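Local coordinates for protein cadherin-23 (Mus musculus, PDB 5VH2) that probably mediates calcium-dependent adhesion in the mechanotransduction of hearing, through a chain of extracellular cadherin repeats joined by metal-binding linkers, at residues Leu18-Gly23 / Leu104-Glu109; Gly54-Asp59 / Asp69-Glu74; Lys76-Met81 / Ser98-Leu103; Thr26-Val31 / Ile65-Tyr70. The protein carries 1 engineered substitution. All coordinates share one frame; numbering follows the deposited sequence.

Contact 1 (Leu18-Gly23 / Leu104-Glu109); sequences LRETAG and LNELDE. With CA (calcium ion), chain F; CA (calcium ion), chain G; NA (sodium ion), chain H.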
loop_
_atom_site.group_PDB
_atom_site.type_symbol
_atom_site.label_atom_id
_atom_site.label_comp_id
_atom_site.label_asym_id
_atom_site.label_seq_id
_atom_site.Cartn_x
_atom_site.Cartn_y
_atom_site.Cartn_z
ATOM N N LEU A 18 0.560 0.309 -13.251
ATOM C CA LEU A 18 0.937 1.657 -12.858
ATOM C C LEU A 18 1.295 1.625 -11.381
ATOM O O LEU A 18 0.506 1.183 -10.551
ATOM C CB LEU A 18 -0.225 2.621 -13.082
ATOM C CG LEU A 18 -0.065 4.092 -12.696
ATOM C CD1 LEU A 18 0.967 4.750 -13.575
ATOM C CD2 LEU A 18 -1.363 4.848 -12.854
ATOM N N ARG A 19 2.494 2.095 -11.063
ATOM C CA ARG A 19 2.996 2.025 -9.698
ATOM C C ARG A 19 2.085 2.864 -8.791
ATOM O O ARG A 19 1.881 4.051 -9.066
ATOM C CB ARG A 19 4.426 2.572 -9.656
ATOM C CG ARG A 19 5.437 1.781 -10.489
ATOM C CD ARG A 19 6.820 2.366 -10.505
ATOM N NE ARG A 19 7.428 2.417 -9.177
ATOM C CZ ARG A 19 8.731 2.611 -8.948
ATOM N NH1 ARG A 19 9.615 2.751 -9.947
ATOM N NH2 ARG A 19 9.184 2.651 -7.700
ATOM N N GLU A 20 1.540 2.271 -7.729
ATOM C CA GLU A 20 0.593 3.004 -6.860
ATOM C C GLU A 20 1.226 4.224 -6.193
ATOM O O GLU A 20 0.527 5.207 -5.928
ATOM C CB GLU A 20 -0.081 2.097 -5.811
ATOM C CG GLU A 20 0.864 1.580 -4.758
ATOM C CD GLU A 20 0.184 0.998 -3.531
ATOM O OE1 GLU A 20 -0.825 1.565 -3.030
ATOM O OE2 GLU A 20 0.706 -0.025 -3.037
ATOM N N THR A 21 2.541 4.173 -5.968
ATOM C CA THR A 21 3.273 5.320 -5.397
ATOM C C THR A 21 3.752 6.315 -6.451
ATOM O O THR A 21 4.560 7.195 -6.152
ATOM C CB THR A 21 4.512 4.884 -4.559
ATOM O OG1 THR A 21 5.480 4.229 -5.387
ATOM C CG2 THR A 21 4.108 3.971 -3.409
ATOM N N ALA A 22 3.259 6.203 -7.682
ATOM C CA ALA A 22 3.569 7.193 -8.712
ATOM C C ALA A 22 3.228 8.611 -8.255
ATOM O O ALA A 22 2.254 8.821 -7.523
ATOM C CB ALA A 22 2.841 6.863 -10.001
ATOM N N GLY A 23 4.058 9.565 -8.675
ATOM C CA GLY A 23 3.881 10.970 -8.326
ATOM C C GLY A 23 2.809 11.643 -9.162
ATOM O O GLY A 23 2.365 11.112 -10.172
ATOM N N LEU A 104 -0.097 -1.343 -9.507
ATOM C CA LEU A 104 0.891 -2.288 -9.016
ATOM C C LEU A 104 1.014 -2.059 -7.510
ATOM O O LEU A 104 1.374 -0.976 -7.072
ATOM C CB LEU A 104 2.222 -2.052 -9.738
ATOM C CG LEU A 104 3.521 -2.639 -9.171
ATOM C CD1 LEU A 104 3.433 -4.142 -9.090
ATOM C CD2 LEU A 104 4.677 -2.242 -10.072
ATOM N N ASN A 105 0.664 -3.058 -6.718
ATOM C CA ASN A 105 0.898 -3.001 -5.280
ATOM C C ASN A 105 2.387 -2.872 -4.997
ATOM O O ASN A 105 3.193 -3.638 -5.505
ATOM C CB ASN A 105 0.347 -4.247 -4.609
ATOM C CG ASN A 105 0.389 -4.163 -3.089
ATOM O OD1 ASN A 105 0.473 -3.067 -2.492
ATOM N ND2 ASN A 105 0.326 -5.328 -2.444
ATOM N N GLU A 106 2.745 -1.848 -4.249
ATOM C CA GLU A 106 4.101 -1.671 -3.788
ATOM C C GLU A 106 4.092 -1.603 -2.279
ATOM O O GLU A 106 3.043 -1.389 -1.668
ATOM C CB GLU A 106 4.661 -0.365 -4.308
ATOM C CG GLU A 106 4.595 -0.160 -5.807
ATOM C CD GLU A 106 5.444 1.032 -6.221
ATOM O OE1 GLU A 106 6.688 0.884 -6.266
ATOM O OE2 GLU A 106 4.877 2.131 -6.439
ATOM N N LEU A 107 5.263 -1.775 -1.686
ATOM C CA LEU A 107 5.409 -1.778 -0.246
ATOM C C LEU A 107 5.405 -0.351 0.294
ATOM O O LEU A 107 6.456 0.280 0.444
ATOM C CB LEU A 107 6.699 -2.486 0.118
ATOM C CG LEU A 107 6.843 -2.932 1.574
ATOM C CD1 LEU A 107 5.994 -4.154 1.930
ATOM C CD2 LEU A 107 8.313 -3.224 1.814
ATOM N N ASP A 108 4.208 0.136 0.610
ATOM C CA ASP A 108 3.995 1.497 1.113
ATOM C C ASP A 108 3.075 1.571 2.352
ATOM O O ASP A 108 2.554 2.628 2.674
ATOM C CB ASP A 108 3.401 2.351 -0.009
ATOM C CG ASP A 108 1.990 1.913 -0.415
ATOM O OD1 ASP A 108 1.609 0.740 -0.202
ATOM O OD2 ASP A 108 1.250 2.738 -0.972
ATOM N N GLU A 109 2.874 0.452 3.035
ATOM C CA GLU A 109 1.920 0.411 4.146
ATOM C C GLU A 109 2.545 -0.239 5.362
ATOM O O GLU A 109 3.574 -0.879 5.248
ATOM C CB GLU A 109 0.634 -0.345 3.777
ATOM C CG GLU A 109 -0.126 0.195 2.592
ATOM C CD GLU A 109 -0.771 1.527 2.863
ATOM O OE1 GLU A 109 -1.331 2.093 1.913
ATOM O OE2 GLU A 109 -0.720 2.005 4.007
HETATM CA CA CA F . 0.784 -1.349 -1.221
HETATM CA CA CA G . -0.922 1.506 -0.306
HETATM NA NA NA H . 3.398 -3.232 5.231
#

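Contact 2 (Gly54-Asp59 / Asp69-Glu74); sequences GKFEID and DYLDYE. With CA (calcium ion), chain G; CA (calcium ion), chain F.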
loop_
_atom_site.group_PDB
_atom_site.type_symbol
_atom_site.label_atom_id
_atom_site.label_comp_id
_atom_site.label_asym_id
_atom_site.label_seq_id
_atom_site.Cartn_x
_atom_site.Cartn_y
_atom_site.Cartn_z
ATOM N N GLY A 54 -11.426 11.520 -9.459
ATOM C CA GLY A 54 -10.560 12.606 -8.971
ATOM C C GLY A 54 -9.063 12.356 -9.008
ATOM O O GLY A 54 -8.301 13.150 -8.456
ATOM N N LYS A 55 -8.648 11.242 -9.615
ATOM C CA LYS A 55 -7.222 10.835 -9.698
ATOM C C LYS A 55 -6.586 11.089 -11.067
ATOM O O LYS A 55 -5.357 11.066 -11.169
ATOM C CB LYS A 55 -7.031 9.337 -9.423
ATOM C CG LYS A 55 -7.772 8.818 -8.212
ATOM C CD LYS A 55 -7.047 9.023 -6.907
ATOM C CE LYS A 55 -8.046 9.300 -5.793
ATOM N NZ LYS A 55 -7.358 9.769 -4.566
ATOM N N PHE A 56 -7.386 11.233 -12.117
ATOM C CA PHE A 56 -6.821 11.455 -13.454
ATOM C C PHE A 56 -7.444 12.633 -14.192
ATOM O O PHE A 56 -8.594 13.003 -13.971
ATOM C CB PHE A 56 -6.967 10.219 -14.323
ATOM C CG PHE A 56 -6.391 8.973 -13.723
ATOM C CD1 PHE A 56 -7.172 8.142 -12.934
ATOM C CD2 PHE A 56 -5.068 8.611 -13.971
ATOM C CE1 PHE A 56 -6.656 6.990 -12.383
ATOM C CE2 PHE A 56 -4.536 7.465 -13.419
ATOM C CZ PHE A 56 -5.328 6.666 -12.590
ATOM N N GLU A 57 -6.649 13.207 -15.079
ATOM C CA GLU A 57 -7.052 14.361 -15.873
ATOM C C GLU A 57 -6.482 14.152 -17.273
ATOM O O GLU A 57 -5.364 13.654 -17.445
ATOM C CB GLU A 57 -6.554 15.651 -15.253
ATOM C CG GLU A 57 -6.694 16.846 -16.180
ATOM C CD GLU A 57 -6.064 18.129 -15.708
ATOM O OE1 GLU A 57 -5.537 18.898 -16.545
ATOM O OE2 GLU A 57 -6.169 18.433 -14.521
ATOM N N ILE A 58 -7.285 14.507 -18.266
ATOM C CA ILE A 58 -6.873 14.388 -19.660
ATOM C C ILE A 58 -6.595 15.766 -20.247
ATOM O O ILE A 58 -7.298 16.744 -19.926
ATOM C CB ILE A 58 -7.921 13.634 -20.518
ATOM C CG1 ILE A 58 -7.298 13.211 -21.863
ATOM C CG2 ILE A 58 -9.168 14.486 -20.728
ATOM C CD1 ILE A 58 -8.008 12.026 -22.462
ATOM N N ASP A 59 -5.559 15.844 -21.089
ATOM C CA ASP A 59 -5.322 17.096 -21.816
ATOM C C ASP A 59 -6.315 17.153 -22.943
ATOM O O ASP A 59 -6.386 16.202 -23.705
ATOM C CB ASP A 59 -3.914 17.135 -22.375
ATOM C CG ASP A 59 -3.564 18.472 -22.954
ATOM O OD1 ASP A 59 -4.063 18.847 -24.042
ATOM O OD2 ASP A 59 -2.776 19.148 -22.306
ATOM N N ASP A 69 -3.957 13.311 -8.227
ATOM C CA ASP A 69 -3.443 13.179 -6.840
ATOM C C ASP A 69 -2.970 11.765 -6.594
ATOM O O ASP A 69 -2.629 11.076 -7.544
ATOM C CB ASP A 69 -4.340 13.801 -5.701
ATOM C CG ASP A 69 -5.540 12.978 -5.352
ATOM O OD1 ASP A 69 -6.062 12.287 -6.232
ATOM O OD2 ASP A 69 -6.041 13.137 -4.220
ATOM N N TYR A 70 -2.821 11.388 -5.333
ATOM C CA TYR A 70 -2.102 10.185 -5.019
ATOM C C TYR A 70 -2.984 8.969 -5.256
ATOM O O TYR A 70 -4.238 9.071 -5.246
ATOM C CB TYR A 70 -1.605 10.257 -3.598
ATOM C CG TYR A 70 -0.656 11.412 -3.417
ATOM C CD1 TYR A 70 0.554 11.406 -4.083
ATOM C CD2 TYR A 70 -0.969 12.528 -2.620
ATOM C CE1 TYR A 70 1.487 12.432 -3.907
ATOM C CE2 TYR A 70 -0.089 13.589 -2.496
ATOM C CZ TYR A 70 1.149 13.529 -3.137
ATOM O OH TYR A 70 2.059 14.557 -3.055
ATOM N N LEU A 71 -2.325 7.854 -5.574
ATOM C CA LEU A 71 -3.021 6.601 -5.792
ATOM C C LEU A 71 -2.793 5.697 -4.604
ATOM O O LEU A 71 -1.939 5.987 -3.765
ATOM C CB LEU A 71 -2.567 5.922 -7.089
ATOM C CG LEU A 71 -2.736 6.772 -8.344
ATOM C CD1 LEU A 71 -1.877 6.193 -9.464
ATOM C CD2 LEU A 71 -4.202 6.804 -8.742
ATOM N N ASP A 72 -3.655 4.680 -4.499
ATOM C CA ASP A 72 -3.555 3.708 -3.436
ATOM C C ASP A 72 -4.135 2.346 -3.859
ATOM O O ASP A 72 -5.367 2.190 -4.054
ATOM C CB ASP A 72 -4.245 4.273 -2.201
ATOM C CG ASP A 72 -4.009 3.443 -0.956
ATOM O OD1 ASP A 72 -3.136 2.522 -0.965
ATOM O OD2 ASP A 72 -4.703 3.746 0.043
ATOM N N TYR A 73 -3.247 1.356 -3.988
ATOM C CA TYR A 73 -3.655 -0.020 -4.257
ATOM C C TYR A 73 -4.656 -0.521 -3.225
ATOM O O TYR A 73 -5.677 -1.137 -3.563
ATOM C CB TYR A 73 -2.444 -0.932 -4.253
ATOM C CG TYR A 73 -2.744 -2.346 -4.659
ATOM C CD1 TYR A 73 -2.768 -2.709 -5.999
ATOM C CD2 TYR A 73 -2.975 -3.329 -3.719
ATOM C CE1 TYR A 73 -3.036 -4.007 -6.396
ATOM C CE2 TYR A 73 -3.251 -4.643 -4.110
ATOM C CZ TYR A 73 -3.285 -4.970 -5.458
ATOM O OH TYR A 73 -3.555 -6.243 -5.892
ATOM N N GLU A 74 -4.374 -0.206 -1.972
ATOM C CA GLU A 74 -5.189 -0.649 -0.844
ATOM C C GLU A 74 -6.535 0.055 -0.729
ATOM O O GLU A 74 -7.367 -0.397 0.027
ATOM C CB GLU A 74 -4.411 -0.475 0.469
ATOM C CG GLU A 74 -3.330 -1.540 0.755
ATOM C CD GLU A 74 -2.075 -1.425 -0.117
ATOM O OE1 GLU A 74 -1.472 -2.481 -0.405
ATOM O OE2 GLU A 74 -1.676 -0.301 -0.516
HETATM CA CA CA G . -0.922 1.506 -0.306
HETATM CA CA CA F . 0.784 -1.349 -1.221
#

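Contact 3 (Lys76-Met81 / Ser98-Leu103); sequences KTSYLM and SVYVTL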
loop_
_atom_site.group_PDB
_atom_site.type_symbol
_atom_site.label_atom_id
_atom_site.label_comp_id
_atom_site.label_asym_id
_atom_site.label_seq_id
_atom_site.Cartn_x
_atom_site.Cartn_y
_atom_site.Cartn_z
ATOM N N LYS A 76 -8.090 1.395 -3.957
ATOM C CA LYS A 76 -8.709 1.004 -5.232
ATOM C C LYS A 76 -7.654 0.452 -6.191
ATOM O O LYS A 76 -6.669 1.104 -6.514
ATOM C CB LYS A 76 -9.439 2.206 -5.858
ATOM C CG LYS A 76 -10.405 1.880 -6.978
ATOM C CD LYS A 76 -11.245 3.099 -7.299
ATOM C CE LYS A 76 -11.650 3.185 -8.773
ATOM N NZ LYS A 76 -12.735 2.231 -9.185
ATOM N N THR A 77 -7.875 -0.775 -6.628
ATOM C CA THR A 77 -6.891 -1.535 -7.393
ATOM C C THR A 77 -6.913 -1.229 -8.889
ATOM O O THR A 77 -5.911 -1.431 -9.573
ATOM C CB THR A 77 -7.159 -3.040 -7.234
ATOM O OG1 THR A 77 -8.557 -3.303 -7.441
ATOM C CG2 THR A 77 -6.761 -3.487 -5.829
ATOM N N SER A 78 -8.045 -0.755 -9.400
ATOM C CA SER A 78 -8.168 -0.431 -10.828
ATOM C C SER A 78 -9.294 0.580 -11.142
ATOM O O SER A 78 -10.241 0.739 -10.362
ATOM C CB SER A 78 -8.370 -1.709 -11.650
ATOM O OG SER A 78 -9.694 -2.206 -11.516
ATOM N N TYR A 79 -9.173 1.240 -12.297
ATOM C CA TYR A 79 -10.023 2.358 -12.742
ATOM C C TYR A 79 -10.465 2.080 -14.180
ATOM O O TYR A 79 -9.661 1.587 -14.992
ATOM C CB TYR A 79 -9.227 3.667 -12.715
ATOM C CG TYR A 79 -8.821 4.092 -11.332
ATOM C CD1 TYR A 79 -7.656 3.607 -10.731
ATOM C CD2 TYR A 79 -9.618 4.972 -10.608
ATOM C CE1 TYR A 79 -7.306 3.991 -9.447
ATOM C CE2 TYR A 79 -9.293 5.328 -9.294
ATOM C CZ TYR A 79 -8.154 4.826 -8.726
ATOM O OH TYR A 79 -7.830 5.205 -7.452
ATOM N N LEU A 80 -11.724 2.389 -14.508
ATOM C CA LEU A 80 -12.196 2.310 -15.894
ATOM C C LEU A 80 -12.857 3.635 -16.305
ATOM O O LEU A 80 -14.022 3.909 -15.932
ATOM C CB LEU A 80 -13.157 1.132 -16.087
ATOM C CG LEU A 80 -13.735 0.933 -17.512
ATOM C CD1 LEU A 80 -12.693 0.391 -18.493
ATOM C CD2 LEU A 80 -14.984 0.056 -17.527
ATOM N N MET A 81 -12.126 4.427 -17.099
ATOM C CA MET A 81 -12.552 5.793 -17.409
ATOM C C MET A 81 -13.213 5.833 -18.761
ATOM O O MET A 81 -12.749 5.182 -19.689
ATOM C CB MET A 81 -11.348 6.729 -17.462
ATOM C CG MET A 81 -10.880 7.208 -16.123
ATOM S SD MET A 81 -9.283 7.965 -16.175
ATOM C CE MET A 81 -8.229 6.528 -16.378
ATOM N N SER A 98 -12.927 3.603 -23.737
ATOM C CA SER A 98 -12.635 3.619 -22.309
ATOM C C SER A 98 -11.160 3.357 -22.043
ATOM O O SER A 98 -10.418 2.963 -22.940
ATOM C CB SER A 98 -13.538 2.633 -21.566
ATOM O OG SER A 98 -14.905 3.017 -21.680
ATOM N N VAL A 99 -10.718 3.619 -20.822
ATOM C CA VAL A 99 -9.322 3.475 -20.459
ATOM C C VAL A 99 -9.226 2.682 -19.161
ATOM O O VAL A 99 -9.807 3.074 -18.136
ATOM C CB VAL A 99 -8.645 4.849 -20.301
ATOM C CG1 VAL A 99 -7.170 4.696 -19.910
ATOM C CG2 VAL A 99 -8.742 5.628 -21.603
ATOM N N TYR A 100 -8.544 1.536 -19.223
ATOM C CA TYR A 100 -8.464 0.614 -18.088
ATOM C C TYR A 100 -7.089 0.806 -17.488
ATOM O O TYR A 100 -6.063 0.596 -18.175
ATOM C CB TYR A 100 -8.682 -0.828 -18.579
ATOM C CG TYR A 100 -8.613 -1.962 -17.549
ATOM C CD1 TYR A 100 -9.472 -1.994 -16.438
ATOM C CD2 TYR A 100 -7.795 -3.075 -17.772
ATOM C CE1 TYR A 100 -9.431 -3.045 -15.522
ATOM C CE2 TYR A 100 -7.743 -4.132 -16.876
ATOM C CZ TYR A 100 -8.560 -4.111 -15.731
ATOM O OH TYR A 100 -8.523 -5.151 -14.795
ATOM N N VAL A 101 -7.073 1.267 -16.231
ATOM C CA VAL A 101 -5.824 1.378 -15.462
ATOM C C VAL A 101 -5.858 0.412 -14.276
ATOM O O VAL A 101 -6.784 0.453 -13.482
ATOM C CB VAL A 101 -5.632 2.809 -14.934
ATOM C CG1 VAL A 101 -4.282 2.950 -14.245
ATOM C CG2 VAL A 101 -5.738 3.814 -16.083
ATOM N N THR A 102 -4.870 -0.486 -14.186
ATOM C CA THR A 102 -4.676 -1.316 -12.995
ATOM C C THR A 102 -3.375 -0.911 -12.304
ATOM O O THR A 102 -2.423 -0.466 -12.956
ATOM C CB THR A 102 -4.618 -2.819 -13.306
ATOM O OG1 THR A 102 -3.425 -3.114 -14.015
ATOM C CG2 THR A 102 -5.778 -3.268 -14.123
ATOM N N LEU A 103 -3.373 -1.025 -10.980
ATOM C CA LEU A 103 -2.278 -0.528 -10.152
ATOM C C LEU A 103 -1.373 -1.663 -9.676
ATOM O O LEU A 103 -1.828 -2.787 -9.432
ATOM C CB LEU A 103 -2.835 0.180 -8.920
ATOM C CG LEU A 103 -3.616 1.471 -9.095
ATOM C CD1 LEU A 103 -3.734 2.171 -7.756
ATOM C CD2 LEU A 103 -2.907 2.388 -10.071
#

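Contact 4 (Thr26-Val31 / Ile65-Tyr70); sequences TSVIVV and IVTVDY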
loop_
_atom_site.group_PDB
_atom_site.type_symbol
_atom_site.label_atom_id
_atom_site.label_comp_id
_atom_site.label_asym_id
_atom_site.label_seq_id
_atom_site.Cartn_x
_atom_site.Cartn_y
_atom_site.Cartn_z
ATOM N N THR A 26 2.227 12.048 -13.420
ATOM C CA THR A 26 2.868 10.917 -14.094
ATOM C C THR A 26 2.060 10.557 -15.320
ATOM O O THR A 26 0.827 10.521 -15.272
ATOM C CB THR A 26 2.947 9.661 -13.208
ATOM O OG1 THR A 26 3.665 9.951 -12.007
ATOM C CG2 THR A 26 3.673 8.529 -13.923
ATOM N N SER A 27 2.753 10.281 -16.420
ATOM C CA SER A 27 2.085 9.915 -17.666
ATOM C C SER A 27 1.420 8.545 -17.511
ATOM O O SER A 27 2.071 7.573 -17.089
ATOM C CB SER A 27 3.123 9.884 -18.791
ATOM O OG SER A 27 3.624 11.192 -19.037
ATOM N N VAL A 28 0.141 8.482 -17.852
ATOM C CA VAL A 28 -0.637 7.256 -17.706
ATOM C C VAL A 28 -0.784 6.513 -19.043
ATOM O O VAL A 28 -0.367 5.356 -19.162
ATOM C CB VAL A 28 -2.004 7.578 -17.103
ATOM C CG1 VAL A 28 -2.872 6.344 -16.915
ATOM C CG2 VAL A 28 -1.790 8.295 -15.792
ATOM N N ILE A 29 -1.359 7.186 -20.033
ATOM C CA ILE A 29 -1.463 6.654 -21.382
ATOM C C ILE A 29 -1.903 7.780 -22.313
ATOM O O ILE A 29 -2.529 8.733 -21.856
ATOM C CB ILE A 29 -2.483 5.475 -21.465
ATOM C CG1 ILE A 29 -2.499 4.870 -22.878
ATOM C CG2 ILE A 29 -3.882 5.938 -21.068
ATOM C CD1 ILE A 29 -2.966 3.455 -22.922
ATOM N N VAL A 30 -1.585 7.669 -23.603
ATOM C CA VAL A 30 -2.040 8.660 -24.587
ATOM C C VAL A 30 -3.157 8.114 -25.469
ATOM O O VAL A 30 -2.998 7.050 -26.106
ATOM C CB VAL A 30 -0.906 9.196 -25.475
ATOM C CG1 VAL A 30 -0.208 8.073 -26.255
ATOM C CG2 VAL A 30 -1.440 10.309 -26.382
ATOM N N VAL A 31 -4.277 8.845 -25.496
ATOM C CA VAL A 31 -5.367 8.472 -26.408
ATOM C C VAL A 31 -5.266 9.290 -27.693
ATOM O O VAL A 31 -4.607 10.333 -27.740
ATOM C CB VAL A 31 -6.788 8.612 -25.776
ATOM C CG1 VAL A 31 -6.929 7.676 -24.582
ATOM C CG2 VAL A 31 -7.083 10.047 -25.367
ATOM N N ILE A 65 -3.330 11.365 -20.748
ATOM C CA ILE A 65 -3.841 11.260 -19.390
ATOM C C ILE A 65 -2.698 11.195 -18.361
ATOM O O ILE A 65 -1.735 10.451 -18.538
ATOM C CB ILE A 65 -4.770 10.032 -19.236
ATOM C CG1 ILE A 65 -5.998 10.177 -20.153
ATOM C CG2 ILE A 65 -5.237 9.894 -17.797
ATOM C CD1 ILE A 65 -6.715 8.876 -20.427
ATOM N N VAL A 66 -2.822 11.976 -17.281
ATOM C CA VAL A 66 -1.815 12.050 -16.210
ATOM C C VAL A 66 -2.511 11.940 -14.874
ATOM O O VAL A 66 -3.739 12.158 -14.799
ATOM C CB VAL A 66 -1.051 13.393 -16.221
ATOM C CG1 VAL A 66 -0.428 13.637 -17.589
ATOM C CG2 VAL A 66 -1.960 14.561 -15.812
ATOM N N THR A 67 -1.760 11.642 -13.811
ATOM C CA THR A 67 -2.394 11.539 -12.495
ATOM C C THR A 67 -2.531 12.948 -11.922
ATOM O O THR A 67 -1.767 13.834 -12.304
ATOM C CB THR A 67 -1.637 10.611 -11.521
ATOM O OG1 THR A 67 -0.392 11.208 -11.109
ATOM C CG2 THR A 67 -1.364 9.285 -12.183
ATOM N N VAL A 68 -3.503 13.150 -11.028
ATOM C CA VAL A 68 -3.737 14.459 -10.415
ATOM C C VAL A 68 -3.883 14.475 -8.887
ATOM O O VAL A 68 -3.966 15.560 -8.312
ATOM C CB VAL A 68 -4.922 15.218 -11.053
ATOM C CG1 VAL A 68 -4.485 15.803 -12.395
ATOM C CG2 VAL A 68 -6.174 14.334 -11.148
ATOM N N ASP A 69 -3.957 13.311 -8.227
ATOM C CA ASP A 69 -3.443 13.179 -6.840
ATOM C C ASP A 69 -2.970 11.765 -6.594
ATOM O O ASP A 69 -2.629 11.076 -7.544
ATOM C CB ASP A 69 -4.340 13.801 -5.701
ATOM C CG ASP A 69 -5.540 12.978 -5.352
ATOM O OD1 ASP A 69 -6.062 12.287 -6.232
ATOM O OD2 ASP A 69 -6.041 13.137 -4.220
ATOM N N TYR A 70 -2.821 11.388 -5.333
ATOM C CA TYR A 70 -2.102 10.185 -5.019
ATOM C C TYR A 70 -2.984 8.969 -5.256
ATOM O O TYR A 70 -4.238 9.071 -5.246
ATOM C CB TYR A 70 -1.605 10.257 -3.598
ATOM C CG TYR A 70 -0.656 11.412 -3.417
ATOM C CD1 TYR A 70 0.554 11.406 -4.083
ATOM C CD2 TYR A 70 -0.969 12.528 -2.620
ATOM C CE1 TYR A 70 1.487 12.432 -3.907
ATOM C CE2 TYR A 70 -0.089 13.589 -2.496
ATOM C CZ TYR A 70 1.149 13.529 -3.137
ATOM O OH TYR A 70 2.059 14.557 -3.055
#

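Contact 1 (Leu18-Gly23 / Leu104-Glu109)
Glu20 meets the 104-109 linker over two calcium ions, the inter-repeat site characteristic of cadherins. Glu20 OE2 holds one at 2.2 Å, an ion shared with Asn105 OD1, Glu106 O and Asp108 OD1. Glu20 OE1, which accepts from Tyr73 N, reaches the other at 2.7 Å; both Asp108 oxygens and Glu109 OE1 also bind this ion. Backbone bonds Leu104 N to Leu18 O (2.8 Å) and the weaker Glu20 N to Leu104 O form the parallel Arg19-Leu104 bridge. Glu106 N donates at 3.0 Å to the anti lone pair of Glu20 OE2, which with the metal bonds probably fixes the carboxylate's rotation. Charge pairing is looser: Glu106, extended at chi2 (-168°), brings OE1 to the edge of the Arg19 guanidinium, 3.4 Å from NE in a weak salt bridge, planes 75° apart. An alanine for Glu106 would probably leave the Arg19 charge without this mate and Thr21 N without its acceptor. Glu106 OE2 meets Thr21 N at 3.1 Å, nearly end-on to its C-O bond.

Contact 2 (Gly54-Asp59 / Asp69-Glu74)
Lys55 runs past Leu71 in the opposite direction, and the closely packed half of this contact forms where its aliphatic part meets that leucine. Leu71 CD2 lies 3.9 Å from Lys55 CB and 4.0 Å from Phe56 CZ, so a single methyl fills the angle between the lysine stem and the ring; the Leu71 and Phe56 side chains stand at about a right angle. Phe56 is buried, its ring lying against Tyr79 and Met81 of strand 78-87. Outward the grip slackens. The lysine chain bends at chi2 (-84°), swinging its ammonium out to the 69-70 backbone. There Lys55 NZ donates to Tyr70 O at 3.3 Å, almost in line with the carbonyl bond. The salt bridge from Lys55 NZ to Asp69 OD1, also 3.3 Å, is weak, and the Tyr70 ring turns away into an exposed position. A methionine in place of Lys55 would probably leave Tyr70 O without this donor and the Asp69 carboxylate without its nearby positive charge. Farther along, Asp72 and Glu74 bind calcium, and Asp72 OD1 closes an Asx turn with Glu74 N. The chemistry implies a loop held near its start by one leucine methyl and an ammonium group, and farther on by calcium.

Contact 3 (Lys76-Met81 / Ser98-Leu103)
Met81 and Val101 meet on the buried face of two antiparallel strands, where the thioether end bends back (chi3 -74°) and lays CE 3.7 Å from Val101 CG2. The same methyl touches Val99 CG1 at 4.1 Å, the methionine side chain lying aslant to both valines. Tyr79 pairs directly with Val101 on this face; its ring has Lys76 CG over one face and Leu103 CD1 at its edge, 4.4 Å from CE1. Phe56 packs edge-to-face with Tyr79. Ser78, Leu80, Tyr100 and Thr102 project from the other face. There Leu80, with CG anti to the backbone N (chi1 180°), places CD1 3.9 Å from Ser98 CB and near Tyr100 CB, while Ser78 CB rests on Thr102 CG2. Reciprocal backbone bonds hold the register: Tyr79 N to Val101 O measures 2.8 Å and Val101 N to Tyr79 O 2.9 Å, and Met81 and Val99 are bonded likewise. Strands 78-87 and 94-104 form a hairpin, the last two strands of the Greek-key cadherin beta-sandwich, with one face turned to its core.

Contact 4 (Thr26-Val31 / Ile65-Tyr70)
Ser27 and Val66 face each other as an antiparallel non-hydrogen-bonded pair, on strands 27-30 and 65-67 whose directions differ by 166°, and beyond them a beta bulge sets both Val28 and Ile29 opposite Ile65. Ile65 O accepts from Val28 N at 2.8 Å, while Ile65 N donates to Ile29 O at 3.0 Å, nearly straight at the hydrogen (169°); Thr67 N reaches Thr26 O on the other side of the Ser27-Val66 pair. Ile65 is the apolar hub. With CG2 anti to the backbone N and CG1 beside it (chi1 -62°), it splits its branches: CG2 lies against Val28 CB at 4.0 Å, and CD1 reaches Ile29 CG2 at 4.1 Å as well as Val31 CG1 at 4.3 Å. The Ile29 and Ile65 side chains run side by side in the same direction. Val28 CG2 meets Thr67 CG2 at 3.8 Å, the two side chains about perpendicular. The Thr26 hydroxyl is engaged by Gly23 O. This pairing joins the two central strands of a four-stranded antiparallel sheet, flanked by strand 7-8 beyond 27-34 and by strand 56-58 beyond 64-67. From strand 56-58, Phe56 packs on Val28 and Ile58 on Ile65, while Val99 and Val101 of strand 94-104, in the facing sheet, close over Val28, Ile29, Val31 and Ile65.

How the contacts relate
All four contacts lie in the first of the two repeats of this fragment or at its junction with the second. Contact 1 joins residues far apart in sequence, and the other three lie between its segments: contact 4 opens at residue 26, contact 2 at 54 and contact 3 at 76. Contacts 2 and 4, with centres about 7 Å apart, share Asp69 and Tyr70 and both reach the sheet in which strands 56-58 and 64-67 are neighbours; contact 3 lies in the other, its centre about 11 Å from that of contact 4. Contact 1 continues contact 3's sheet into the linker. Its calcium ions also bind Asp72 and Glu74 of contact 2, consistent with calcium stiffening the junction.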